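Local coordinates for pleckstrin homology domain-containing family M member 2 (Homo sapiens, PDB 3CXB), which binds the Salmonella effector SifA through its pleckstrin homology domain and interacts with the motor protein kinesin, at residues G4-K9 / E86-E91; V25-G30 / Q94-A99; P43-N48 / V71-R76. One frame throughout, in Å; residues are numbered along the deposited sequence.

Interaction 1: G4-K9 / E86-E91; sequences GMLHYK and EAEMAE
Strand 2-8 and the first turns of helix 86-100 keep well apart where Leu6 faces Glu88, the nearest backbone pair being Leu6 CA and Met89 CA at 9.4 Å, so the gap is bridged by side-chain reach, chiefly that of Glu88. Its CG is anti to the backbone N (chi1 -180°) and the chain stays extended to the carboxylate, which is thereby carried from the helix to the strand. There OE1 of Glu88 comes within 4.0 Å of CD1 of Leu6, the two side chains meeting at a slant. The same OE1 lies 3.6 Å from the backbone O of Met5; with an acceptor on each side this is proximity without a hydrogen bond. Met5 itself sends its thioether away from the helix.

In the pleckstrin homology fold the C-terminal helix closes one end of a strongly bent antiparallel barrel, and this contact lies at the beginning of that helix, over the N-terminal strand. The Leu6 side chain turns into the buried interior, where it also packs on Phe69 and Leu81, while Met89 of the helix packs on the same Phe69 without touching residues 4-9. Glu88 stays partly exposed. Its OE2 lies close to OE2 of Glu84, and this pairing of like charges could raise the proton affinity of one or both carboxylates. On the backbone side, Glu88 N is hydrogen-bonded to OG of Ser85, the residue just before the helix, while Glu91 forms a salt bridge with Lys2, a second link from the helix to the N-terminal strand.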
ATOM      1  N   GLY B   4       8.991  -4.993  -1.933  1.00 41.25           N
ATOM      2  CA  GLY B   4       8.377  -5.947  -2.811  1.00 42.02           C
ATOM      3  C   GLY B   4       7.502  -5.280  -3.831  1.00 45.53           C
ATOM      4  O   GLY B   4       7.204  -4.091  -3.741  1.00 46.45           O
ATOM      5  N   MET B   5       7.082  -6.068  -4.804  1.00 51.52           N
ATOM      6  CA  MET B   5       6.232  -5.584  -5.866  1.00 58.60           C
ATOM      7  C   MET B   5       4.772  -5.850  -5.482  1.00 58.43           C
ATOM      8  O   MET B   5       4.450  -6.910  -4.952  1.00 57.54           O
ATOM      9  CB  MET B   5       6.583  -6.314  -7.167  1.00 64.93           C
ATOM     10  CG  MET B   5       6.304  -5.507  -8.440  1.00 74.66           C
ATOM     11  SD  MET B   5       7.401  -4.043  -8.624  1.00 82.60           S
ATOM     12  CE  MET B   5       8.714  -4.738  -9.500  1.00 89.67           C
ATOM     13  N   LEU B   6       3.894  -4.887  -5.735  1.00 57.54           N
ATOM     14  CA  LEU B   6       2.478  -5.041  -5.415  1.00 60.89           C
ATOM     15  C   LEU B   6       1.657  -4.374  -6.508  1.00 62.84           C
ATOM     16  O   LEU B   6       2.197  -3.947  -7.527  1.00 63.62           O
ATOM     17  CB  LEU B   6       2.151  -4.382  -4.061  1.00 60.94           C
ATOM     18  CG  LEU B   6       2.546  -5.038  -2.721  1.00 59.96           C
ATOM     19  CD1 LEU B   6       4.047  -5.235  -2.576  1.00 62.45           C
ATOM     20  CD2 LEU B   6       2.088  -4.140  -1.609  1.00 59.45           C
ATOM     21  N   HIS B   7       0.349  -4.303  -6.303  1.00 64.84           N
ATOM     22  CA  HIS B   7      -0.547  -3.650  -7.252  1.00 66.65           C
ATOM     23  C   HIS B   7      -1.316  -2.618  -6.432  1.00 67.79           C
ATOM     24  O   HIS B   7      -1.288  -2.662  -5.202  1.00 67.81           O
ATOM     25  CB  HIS B   7      -1.524  -4.657  -7.873  1.00 66.77           C
ATOM     26  CG  HIS B   7      -0.860  -5.730  -8.681  1.00 68.14           C
ATOM     27  ND1 HIS B   7      -1.568  -6.699  -9.360  1.00 68.85           N
ATOM     28  CD2 HIS B   7       0.448  -5.999  -8.904  1.00 69.55           C
ATOM     29  CE1 HIS B   7      -0.725  -7.521  -9.961  1.00 68.68           C
ATOM     30  NE2 HIS B   7       0.505  -7.119  -9.700  1.00 68.71           N
ATOM     31  N   TYR B   8      -1.987  -1.684  -7.089  1.00 71.48           N
ATOM     32  CA  TYR B   8      -2.745  -0.699  -6.342  1.00 73.98           C
ATOM     33  C   TYR B   8      -3.846  -0.102  -7.192  1.00 78.49           C
ATOM     34  O   TYR B   8      -3.622   0.275  -8.336  1.00 79.90           O
ATOM     35  CB  TYR B   8      -1.810   0.393  -5.799  1.00 71.90           C
ATOM     36  CG  TYR B   8      -1.234   1.345  -6.826  1.00 70.75           C
ATOM     37  CD1 TYR B   8      -1.936   2.482  -7.222  1.00 69.98           C
ATOM     38  CD2 TYR B   8       0.016   1.113  -7.404  1.00 70.32           C
ATOM     39  CE1 TYR B   8      -1.412   3.367  -8.170  1.00 69.36           C
ATOM     40  CE2 TYR B   8       0.552   1.995  -8.358  1.00 68.18           C
ATOM     41  CZ  TYR B   8      -0.171   3.117  -8.733  1.00 67.34           C
ATOM     42  OH  TYR B   8       0.328   3.989  -9.673  1.00 63.27           O
ATOM     43  N   LYS B   9      -5.048  -0.039  -6.634  1.00 86.45           N
ATOM     44  CA  LYS B   9      -6.184   0.516  -7.349  1.00 95.82           C
ATOM     45  C   LYS B   9      -6.023   2.019  -7.453  1.00105.71           C
ATOM     46  O   LYS B   9      -6.428   2.627  -8.441  1.00104.26           O
ATOM     47  CB  LYS B   9      -7.485   0.181  -6.617  1.00 93.43           C
ATOM     48  CG  LYS B   9      -8.737   0.777  -7.242  1.00 93.88           C
ATOM     49  CD  LYS B   9      -9.990   0.183  -6.601  1.00 94.44           C
ATOM     50  CE  LYS B   9     -11.273   0.833  -7.105  1.00 94.28           C
ATOM     51  NZ  LYS B   9     -11.304   2.292  -6.812  1.00 96.09           N
ATOM     52  N   GLU B  86      -1.943 -14.894   0.037  1.00 57.12           N
ATOM     53  CA  GLU B  86      -2.489 -14.604   1.347  1.00 58.06           C
ATOM     54  C   GLU B  86      -1.351 -14.385   2.346  1.00 60.34           C
ATOM     55  O   GLU B  86      -1.492 -13.639   3.319  1.00 62.18           O
ATOM     56  CB  GLU B  86      -3.383 -15.769   1.786  1.00 56.80           C
ATOM     57  CG  GLU B  86      -3.658 -15.903   3.296  1.00 53.28           C
ATOM     58  CD  GLU B  86      -4.639 -14.878   3.826  1.00 51.93           C
ATOM     59  OE1 GLU B  86      -5.510 -14.434   3.047  1.00 53.23           O
ATOM     60  OE2 GLU B  86      -4.551 -14.532   5.024  1.00 49.10           O
ATOM     61  N   ALA B  87      -0.212 -15.019   2.095  1.00 62.61           N
ATOM     62  CA  ALA B  87       0.922 -14.905   3.009  1.00 64.58           C
ATOM     63  C   ALA B  87       1.669 -13.584   2.884  1.00 65.95           C
ATOM     64  O   ALA B  87       1.912 -12.901   3.884  1.00 64.92           O
ATOM     65  CB  ALA B  87       1.879 -16.071   2.796  1.00 65.30           C
ATOM     66  N   GLU B  88       2.046 -13.230   1.660  1.00 66.96           N
ATOM     67  CA  GLU B  88       2.756 -11.982   1.438  1.00 69.85           C
ATOM     68  C   GLU B  88       1.944 -10.827   2.023  1.00 65.59           C
ATOM     69  O   GLU B  88       2.478  -9.972   2.737  1.00 66.36           O
ATOM     70  CB  GLU B  88       2.989 -11.744  -0.058  1.00 78.05           C
ATOM     71  CG  GLU B  88       3.736 -10.441  -0.347  1.00 90.65           C
ATOM     72  CD  GLU B  88       3.998 -10.191  -1.826  1.00 97.05           C
ATOM     73  OE1 GLU B  88       4.625  -9.153  -2.148  1.00101.20           O
ATOM     74  OE2 GLU B  88       3.581 -11.022  -2.661  1.00100.78           O
ATOM     75  N   MET B  89       0.650 -10.809   1.727  1.00 59.42           N
ATOM     76  CA  MET B  89      -0.207  -9.754   2.225  1.00 53.94           C
ATOM     77  C   MET B  89      -0.215  -9.755   3.753  1.00 48.56           C
ATOM     78  O   MET B  89      -0.114  -8.705   4.369  1.00 49.53           O
ATOM     79  CB  MET B  89      -1.610  -9.914   1.655  1.00 55.19           C
ATOM     80  CG  MET B  89      -2.615 -10.428   2.628  1.00 60.48           C
ATOM     81  SD  MET B  89      -3.560  -9.073   3.254  1.00 64.08           S
ATOM     82  CE  MET B  89      -5.135  -9.293   2.297  1.00 61.96           C
ATOM     83  N   ALA B  90      -0.298 -10.920   4.370  1.00 43.58           N
ATOM     84  CA  ALA B  90      -0.276 -10.982   5.823  1.00 41.51           C
ATOM     85  C   ALA B  90       1.074 -10.485   6.343  1.00 40.81           C
ATOM     86  O   ALA B  90       1.185  -9.939   7.460  1.00 35.43           O
ATOM     87  CB  ALA B  90      -0.506 -12.390   6.274  1.00 38.14           C
ATOM     88  N   GLU B  91       2.105 -10.685   5.528  1.00 43.15           N
ATOM     89  CA  GLU B  91       3.440 -10.252   5.914  1.00 47.20           C
ATOM     90  C   GLU B  91       3.509  -8.735   5.872  1.00 44.50           C
ATOM     91  O   GLU B  91       4.068  -8.095   6.763  1.00 42.08           O
ATOM     92  CB  GLU B  91       4.484 -10.846   4.984  1.00 51.68           C
ATOM     93  CG  GLU B  91       5.858 -10.843   5.607  1.00 64.99           C
ATOM     94  CD  GLU B  91       6.887 -11.524   4.749  1.00 72.13           C
ATOM     95  OE1 GLU B  91       8.042 -11.644   5.213  1.00 76.81           O
ATOM     96  OE2 GLU B  91       6.539 -11.933   3.616  1.00 77.41           O
TER

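Interaction 2: V25-G30 / Q94-A99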
ATOM      1  N   VAL B  25       7.166  -1.374  -3.747  1.00 44.00           N
ATOM      2  CA  VAL B  25       7.072  -0.810  -2.415  1.00 42.76           C
ATOM      3  C   VAL B  25       8.224  -1.104  -1.481  1.00 39.99           C
ATOM      4  O   VAL B  25       8.760  -2.199  -1.460  1.00 39.06           O
ATOM      5  CB  VAL B  25       5.749  -1.249  -1.761  1.00 42.56           C
ATOM      6  CG1 VAL B  25       5.718  -0.823  -0.308  1.00 44.14           C
ATOM      7  CG2 VAL B  25       4.579  -0.643  -2.522  1.00 40.44           C
ATOM      8  N   VAL B  26       8.589  -0.101  -0.696  1.00 39.96           N
ATOM      9  CA  VAL B  26       9.685  -0.229   0.252  1.00 41.34           C
ATOM     10  C   VAL B  26       9.260   0.387   1.582  1.00 42.14           C
ATOM     11  O   VAL B  26       8.742   1.496   1.606  1.00 39.82           O
ATOM     12  CB  VAL B  26      10.949   0.537  -0.255  1.00 42.09           C
ATOM     13  CG1 VAL B  26      12.074   0.468   0.764  1.00 38.52           C
ATOM     14  CG2 VAL B  26      11.407  -0.035  -1.572  1.00 43.61           C
ATOM     15  N   LEU B  27       9.468  -0.346   2.676  1.00 43.73           N
ATOM     16  CA  LEU B  27       9.153   0.148   4.015  1.00 44.17           C
ATOM     17  C   LEU B  27      10.475   0.205   4.751  1.00 47.47           C
ATOM     18  O   LEU B  27      10.907  -0.773   5.364  1.00 49.28           O
ATOM     19  CB  LEU B  27       8.191  -0.795   4.766  1.00 41.13           C
ATOM     20  CG  LEU B  27       8.048  -0.497   6.278  1.00 37.10           C
ATOM     21  CD1 LEU B  27       7.551   0.938   6.470  1.00 33.21           C
ATOM     22  CD2 LEU B  27       7.116  -1.487   6.962  1.00 31.84           C
ATOM     23  N   SER B  28      11.140   1.342   4.674  1.00 51.94           N
ATOM     24  CA  SER B  28      12.419   1.463   5.340  1.00 61.69           C
ATOM     25  C   SER B  28      12.318   2.397   6.516  1.00 67.36           C
ATOM     26  O   SER B  28      11.814   3.515   6.404  1.00 66.95           O
ATOM     27  CB  SER B  28      13.498   1.956   4.386  1.00 63.05           C
ATOM     28  OG  SER B  28      14.734   2.011   5.070  1.00 61.92           O
ATOM     29  N   ASN B  29      12.837   1.921   7.638  1.00 73.06           N
ATOM     30  CA  ASN B  29      12.783   2.659   8.880  1.00 75.18           C
ATOM     31  C   ASN B  29      11.297   2.573   9.232  1.00 71.34           C
ATOM     32  O   ASN B  29      10.733   1.475   9.333  1.00 71.37           O
ATOM     33  CB  ASN B  29      13.214   4.110   8.660  1.00 83.77           C
ATOM     34  CG  ASN B  29      13.917   4.696   9.865  1.00 91.49           C
ATOM     35  OD1 ASN B  29      13.949   5.913  10.049  1.00 97.82           O
ATOM     36  ND2 ASN B  29      14.499   3.832  10.690  1.00 97.91           N
ATOM     37  N   GLY B  30      10.656   3.716   9.402  1.00 65.21           N
ATOM     38  CA  GLY B  30       9.247   3.686   9.710  1.00 61.44           C
ATOM     39  C   GLY B  30       8.498   4.353   8.580  1.00 59.08           C
ATOM     40  O   GLY B  30       7.322   4.679   8.710  1.00 60.59           O
ATOM     41  N   GLN B  94       1.349  -7.210   8.761  1.00 51.02           N
ATOM     42  CA  GLN B  94       2.012  -7.241  10.056  1.00 57.94           C
ATOM     43  C   GLN B  94       3.095  -6.178  10.192  1.00 54.30           C
ATOM     44  O   GLN B  94       3.248  -5.577  11.252  1.00 52.58           O
ATOM     45  CB  GLN B  94       2.600  -8.628  10.280  1.00 70.21           C
ATOM     46  CG  GLN B  94       3.332  -8.822  11.591  1.00 88.06           C
ATOM     47  CD  GLN B  94       3.934 -10.211  11.679  1.00 98.40           C
ATOM     48  OE1 GLN B  94       3.212 -11.209  11.679  1.00106.02           O
ATOM     49  NE2 GLN B  94       5.265 -10.284  11.742  1.00105.73           N
ATOM     50  N   HIS B  95       3.848  -5.951   9.119  1.00 50.88           N
ATOM     51  CA  HIS B  95       4.905  -4.948   9.161  1.00 47.13           C
ATOM     52  C   HIS B  95       4.312  -3.547   9.235  1.00 41.70           C
ATOM     53  O   HIS B  95       4.663  -2.764  10.101  1.00 39.60           O
ATOM     54  CB  HIS B  95       5.830  -5.058   7.930  1.00 47.12           C
ATOM     55  CG  HIS B  95       6.832  -6.174   8.012  1.00 47.82           C
ATOM     56  ND1 HIS B  95       7.661  -6.358   9.100  1.00 47.11           N
ATOM     57  CD2 HIS B  95       7.155  -7.147   7.125  1.00 46.85           C
ATOM     58  CE1 HIS B  95       8.448  -7.396   8.882  1.00 47.27           C
ATOM     59  NE2 HIS B  95       8.162  -7.892   7.692  1.00 47.65           N
ATOM     60  N   LEU B  96       3.401  -3.246   8.326  1.00 39.95           N
ATOM     61  CA  LEU B  96       2.777  -1.936   8.289  1.00 41.47           C
ATOM     62  C   LEU B  96       2.045  -1.550   9.573  1.00 42.15           C
ATOM     63  O   LEU B  96       2.139  -0.415  10.027  1.00 40.00           O
ATOM     64  CB  LEU B  96       1.810  -1.873   7.112  1.00 39.38           C
ATOM     65  CG  LEU B  96       2.492  -1.974   5.749  1.00 38.95           C
ATOM     66  CD1 LEU B  96       1.461  -2.121   4.649  1.00 36.14           C
ATOM     67  CD2 LEU B  96       3.343  -0.730   5.547  1.00 36.02           C
ATOM     68  N   CYS B  97       1.306  -2.487  10.152  1.00 43.74           N
ATOM     69  CA  CYS B  97       0.576  -2.191  11.370  1.00 45.02           C
ATOM     70  C   CYS B  97       1.558  -2.008  12.508  1.00 45.19           C
ATOM     71  O   CYS B  97       1.301  -1.262  13.458  1.00 46.21           O
ATOM     72  CB  CYS B  97      -0.426  -3.306  11.668  1.00 45.63           C
ATOM     73  SG  CYS B  97      -1.713  -3.458  10.383  1.00 45.02           S
ATOM     74  N   GLN B  98       2.698  -2.675  12.400  1.00 45.48           N
ATOM     75  CA  GLN B  98       3.731  -2.552  13.415  1.00 46.33           C
ATOM     76  C   GLN B  98       4.259  -1.111  13.368  1.00 43.96           C
ATOM     77  O   GLN B  98       4.355  -0.434  14.390  1.00 43.42           O
ATOM     78  CB  GLN B  98       4.849  -3.545  13.127  1.00 49.19           C
ATOM     79  CG  GLN B  98       5.598  -4.031  14.349  1.00 55.90           C
ATOM     80  CD  GLN B  98       6.303  -5.337  14.062  1.00 59.90           C
ATOM     81  OE1 GLN B  98       7.341  -5.380  13.389  1.00 62.19           O
ATOM     82  NE2 GLN B  98       5.717  -6.423  14.536  1.00 63.42           N
ATOM     83  N   ALA B  99       4.578  -0.640  12.167  1.00 42.49           N
ATOM     84  CA  ALA B  99       5.078   0.717  11.980  1.00 40.31           C
ATOM     85  C   ALA B  99       4.073   1.738  12.509  1.00 40.35           C
ATOM     86  O   ALA B  99       4.458   2.780  13.034  1.00 40.40           O
ATOM     87  CB  ALA B  99       5.352   0.981  10.503  1.00 38.25           C
TER
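The backbone O of His95 accepts a hydrogen bond from Ala99 N at 3.0 Å, a regular helical link between two residues on the face of helix 86-100 that is turned to Leu27. One residue on from His95, Leu96 belongs to this face too. Leu27 is the residue of strand 21-28 that meets it: its side chain points at the helix, with CG anti to the backbone N (chi1 168°) so that both methyl groups are carried forward. The CD2 methyl does the touching, 3.9 Å from CB of His95 and 4.1 Å from CD2 of Leu96. It thus meets two consecutive residues of the helix, and the Leu27 side chain approaches both at a slant. Farther along the helix, Ala99 turns its CB to the same leucine, 4.6 Å from CD1 of Leu27.

His95 takes part through its CB, not through its imidazole. The ring is set farther off, with CG 4.8 Å from CD2 of Leu27, and the His95 side chain also touches Lys2 on the neighbouring strand. Leu96 directs its branch inward, where it also packs on Leu32 and Met49; Leu27 shares Leu32 with it and in addition meets Trp92 one turn earlier in the helix. This is the later part of the C-terminal helix of the pleckstrin homology fold lying over the end of the barrel, here against the second strand just before the turn at Asn29 and Gly30. No hydrogen bond or salt bridge spans the two segments, so between them the join rests on apolar burial, with no directional bond to set its geometry.

Interaction 3: P43-N48 / V71-R76; sequences PLLSVN and VILSDR
Val47 and Leu73 cross at about a right angle, CG1 of the valine lying 3.4 Å from CD2 of the leucine, and both are buried. They come from strands 45-48 and 68-73, which are not neighbours in the sheet: in the bent barrel of the pleckstrin homology fold these two strands face each other across the interior, so they meet through side chains and not through backbone hydrogen bonds. Val47 CA and Leu73 CA are 8.4 Å apart, too far for backbone pairing. Leu73 places its CG anti to the carbonyl carbon (chi1 -60°), and its two methyls divide between Val47 and Leu45, alternate residues of strand 45-48: CD2 goes to Val47, whereas CD1 approaches CD2 of Leu45 more loosely, at 4.4 Å.

Leu45 and Arg76 have a different relation. Their side chains come at each other from opposite directions, and the isobutyl group of Leu45 meets the guanidinium at its edge, near the plane of the group, rather than over a face. Arg76 gets there by way of a type II turn from Leu73 to Arg76, which reverses the chain and returns the arginine to the same side as Leu73; a bend at chi2 (86°) then directs the guanidinium toward strand 45-48. This part of the contact is less enclosed than the Val47-Leu73 pair. Strand 45-48 pairs with strand 31-35, and a classic beta bulge, in which Leu44 and Leu45 both face Gln34, begins that pairing. Val71, two residues before Leu73, packs on Leu79, which Leu45 also touches. At the guanidinium, NH2 of Arg76 lies beside both methyls of Leu45, 3.3 Å from CD2 and 3.6 Å from CD1.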
ATOM      1  N   PRO B  43       9.607   8.746  -5.966  1.00 61.94           N
ATOM      2  CA  PRO B  43       8.421   8.358  -5.203  1.00 61.73           C
ATOM      3  C   PRO B  43       7.081   8.793  -5.755  1.00 59.50           C
ATOM      4  O   PRO B  43       6.835   9.969  -6.011  1.00 61.63           O
ATOM      5  CB  PRO B  43       8.704   8.920  -3.807  1.00 60.04           C
ATOM      6  CG  PRO B  43       9.634  10.047  -4.069  1.00 60.21           C
ATOM      7  CD  PRO B  43      10.556   9.457  -5.093  1.00 61.70           C
ATOM      8  N   LEU B  44       6.219   7.813  -5.950  1.00 57.99           N
ATOM      9  CA  LEU B  44       4.883   8.076  -6.433  1.00 56.29           C
ATOM     10  C   LEU B  44       4.114   8.549  -5.186  1.00 55.43           C
ATOM     11  O   LEU B  44       3.234   9.416  -5.254  1.00 53.92           O
ATOM     12  CB  LEU B  44       4.304   6.777  -6.997  1.00 57.06           C
ATOM     13  CG  LEU B  44       3.027   6.797  -7.828  1.00 57.74           C
ATOM     14  CD1 LEU B  44       3.202   7.681  -9.037  1.00 57.12           C
ATOM     15  CD2 LEU B  44       2.707   5.386  -8.257  1.00 57.19           C
ATOM     16  N   LEU B  45       4.497   7.978  -4.041  1.00 52.86           N
ATOM     17  CA  LEU B  45       3.905   8.293  -2.749  1.00 49.01           C
ATOM     18  C   LEU B  45       4.824   7.919  -1.607  1.00 48.58           C
ATOM     19  O   LEU B  45       5.479   6.884  -1.627  1.00 49.34           O
ATOM     20  CB  LEU B  45       2.590   7.559  -2.555  1.00 49.45           C
ATOM     21  CG  LEU B  45       2.096   7.524  -1.101  1.00 47.29           C
ATOM     22  CD1 LEU B  45       1.743   8.917  -0.652  1.00 47.09           C
ATOM     23  CD2 LEU B  45       0.876   6.623  -0.984  1.00 49.03           C
ATOM     24  N   SER B  46       4.845   8.761  -0.591  1.00 47.06           N
ATOM     25  CA  SER B  46       5.676   8.527   0.565  1.00 48.22           C
ATOM     26  C   SER B  46       4.844   8.802   1.812  1.00 50.22           C
ATOM     27  O   SER B  46       4.297   9.891   1.958  1.00 52.23           O
ATOM     28  CB  SER B  46       6.876   9.461   0.502  1.00 51.80           C
ATOM     29  OG  SER B  46       7.606   9.439   1.714  1.00 52.30           O
ATOM     30  N   VAL B  47       4.742   7.822   2.705  1.00 49.63           N
ATOM     31  CA  VAL B  47       3.946   8.002   3.915  1.00 48.09           C
ATOM     32  C   VAL B  47       4.701   7.729   5.189  1.00 49.12           C
ATOM     33  O   VAL B  47       5.389   6.727   5.314  1.00 47.88           O
ATOM     34  CB  VAL B  47       2.718   7.088   3.930  1.00 49.56           C
ATOM     35  CG1 VAL B  47       1.692   7.570   2.936  1.00 49.65           C
ATOM     36  CG2 VAL B  47       3.135   5.693   3.594  1.00 46.77           C
ATOM     37  N   ASN B  48       4.557   8.629   6.145  1.00 52.08           N
ATOM     38  CA  ASN B  48       5.215   8.448   7.414  1.00 55.01           C
ATOM     39  C   ASN B  48       4.320   7.589   8.299  1.00 56.19           C
ATOM     40  O   ASN B  48       3.391   8.086   8.945  1.00 56.04           O
ATOM     41  CB  ASN B  48       5.476   9.796   8.084  1.00 59.73           C
ATOM     42  CG  ASN B  48       6.187   9.655   9.417  1.00 62.64           C
ATOM     43  OD1 ASN B  48       6.326  10.625  10.161  1.00 66.83           O
ATOM     44  ND2 ASN B  48       6.648   8.444   9.724  1.00 63.75           N
ATOM     45  N   VAL B  71      -4.028   1.248   3.251  1.00 37.05           N
ATOM     46  CA  VAL B  71      -3.287   2.072   4.186  1.00 35.29           C
ATOM     47  C   VAL B  71      -4.051   3.380   4.282  1.00 34.02           C
ATOM     48  O   VAL B  71      -4.036   4.163   3.342  1.00 34.91           O
ATOM     49  CB  VAL B  71      -1.866   2.355   3.664  1.00 38.13           C
ATOM     50  CG1 VAL B  71      -1.121   3.270   4.622  1.00 32.43           C
ATOM     51  CG2 VAL B  71      -1.113   1.054   3.517  1.00 38.42           C
ATOM     52  N   ILE B  72      -4.728   3.606   5.407  1.00 31.98           N
ATOM     53  CA  ILE B  72      -5.505   4.818   5.619  1.00 31.75           C
ATOM     54  C   ILE B  72      -4.644   6.079   5.728  1.00 34.17           C
ATOM     55  O   ILE B  72      -3.639   6.105   6.435  1.00 32.35           O
ATOM     56  CB  ILE B  72      -6.366   4.715   6.889  1.00 31.27           C
ATOM     57  CG1 ILE B  72      -7.587   3.805   6.659  1.00 30.53           C
ATOM     58  CG2 ILE B  72      -6.869   6.098   7.251  1.00 28.59           C
ATOM     59  CD1 ILE B  72      -7.288   2.379   6.279  1.00 29.30           C
ATOM     60  N   LEU B  73      -5.055   7.129   5.027  1.00 38.38           N
ATOM     61  CA  LEU B  73      -4.321   8.377   5.039  1.00 42.32           C
ATOM     62  C   LEU B  73      -5.214   9.542   5.425  1.00 47.42           C
ATOM     63  O   LEU B  73      -6.380   9.598   5.047  1.00 48.25           O
ATOM     64  CB  LEU B  73      -3.707   8.616   3.668  1.00 43.53           C
ATOM     65  CG  LEU B  73      -2.741   7.517   3.216  1.00 43.86           C
ATOM     66  CD1 LEU B  73      -2.345   7.745   1.765  1.00 44.17           C
ATOM     67  CD2 LEU B  73      -1.513   7.504   4.104  1.00 42.12           C
ATOM     68  N   SER B  74      -4.640  10.477   6.169  1.00 54.67           N
ATOM     69  CA  SER B  74      -5.350  11.647   6.653  1.00 62.89           C
ATOM     70  C   SER B  74      -5.649  12.673   5.574  1.00 71.61           C
ATOM     71  O   SER B  74      -4.792  13.000   4.744  1.00 74.94           O
ATOM     72  CB  SER B  74      -4.540  12.312   7.770  1.00 61.73           C
ATOM     73  OG  SER B  74      -4.197  11.386   8.788  1.00 54.82           O
ATOM     74  N   ASP B  75      -6.876  13.180   5.606  1.00 81.51           N
ATOM     75  CA  ASP B  75      -7.336  14.197   4.665  1.00 95.55           C
ATOM     76  C   ASP B  75      -7.119  13.872   3.188  1.00 96.89           C
ATOM     77  O   ASP B  75      -7.004  14.782   2.365  1.00 91.46           O
ATOM     78  CB  ASP B  75      -6.675  15.546   4.985  1.00107.87           C
ATOM     79  CG  ASP B  75      -7.100  16.106   6.339  1.00120.21           C
ATOM     80  OD1 ASP B  75      -6.632  17.206   6.705  1.00126.79           O
ATOM     81  OD2 ASP B  75      -7.902  15.450   7.034  1.00126.64           O
ATOM     82  N   ARG B  76      -7.073  12.585   2.852  1.00 89.97           N
ATOM     83  CA  ARG B  76      -6.876  12.163   1.472  1.00 83.58           C
ATOM     84  C   ARG B  76      -7.092  10.647   1.325  1.00 77.40           C
ATOM     85  O   ARG B  76      -6.846   9.874   2.257  1.00 70.78           O
ATOM     86  CB  ARG B  76      -5.485  12.611   0.999  1.00 75.79           C
ATOM     87  CG  ARG B  76      -4.372  11.599   1.082  1.00 79.93           C
ATOM     88  CD  ARG B  76      -4.365  10.748  -0.169  1.00 81.18           C
ATOM     89  NE  ARG B  76      -3.090  10.082  -0.407  1.00 75.15           N
ATOM     90  CZ  ARG B  76      -2.900   9.161  -1.351  1.00 72.33           C
ATOM     91  NH1 ARG B  76      -3.902   8.796  -2.139  1.00 68.86           N
ATOM     92  NH2 ARG B  76      -1.709   8.607  -1.517  1.00 70.41           N
TER

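Overall arrangement
From the N terminus, strand 2-8 is the first element, and interaction 1 closes a long loop from it to the start of helix 86-100. Strand 21-28 follows, and interaction 2 closes a second loop to a later part of the same helix; the two loops cross, since their segments alternate along the chain. Residues 43-48 and 71-76 both fall between these ends, so interaction 3 is nested within both loops. Interactions 1 and 2 lay the helix over two neighbouring strands, themselves linked by a probable hydrogen bond between Gly4 O and Val25 N. Interaction 3, centred about 17 Å from interaction 1, joins facing strands of the barrel.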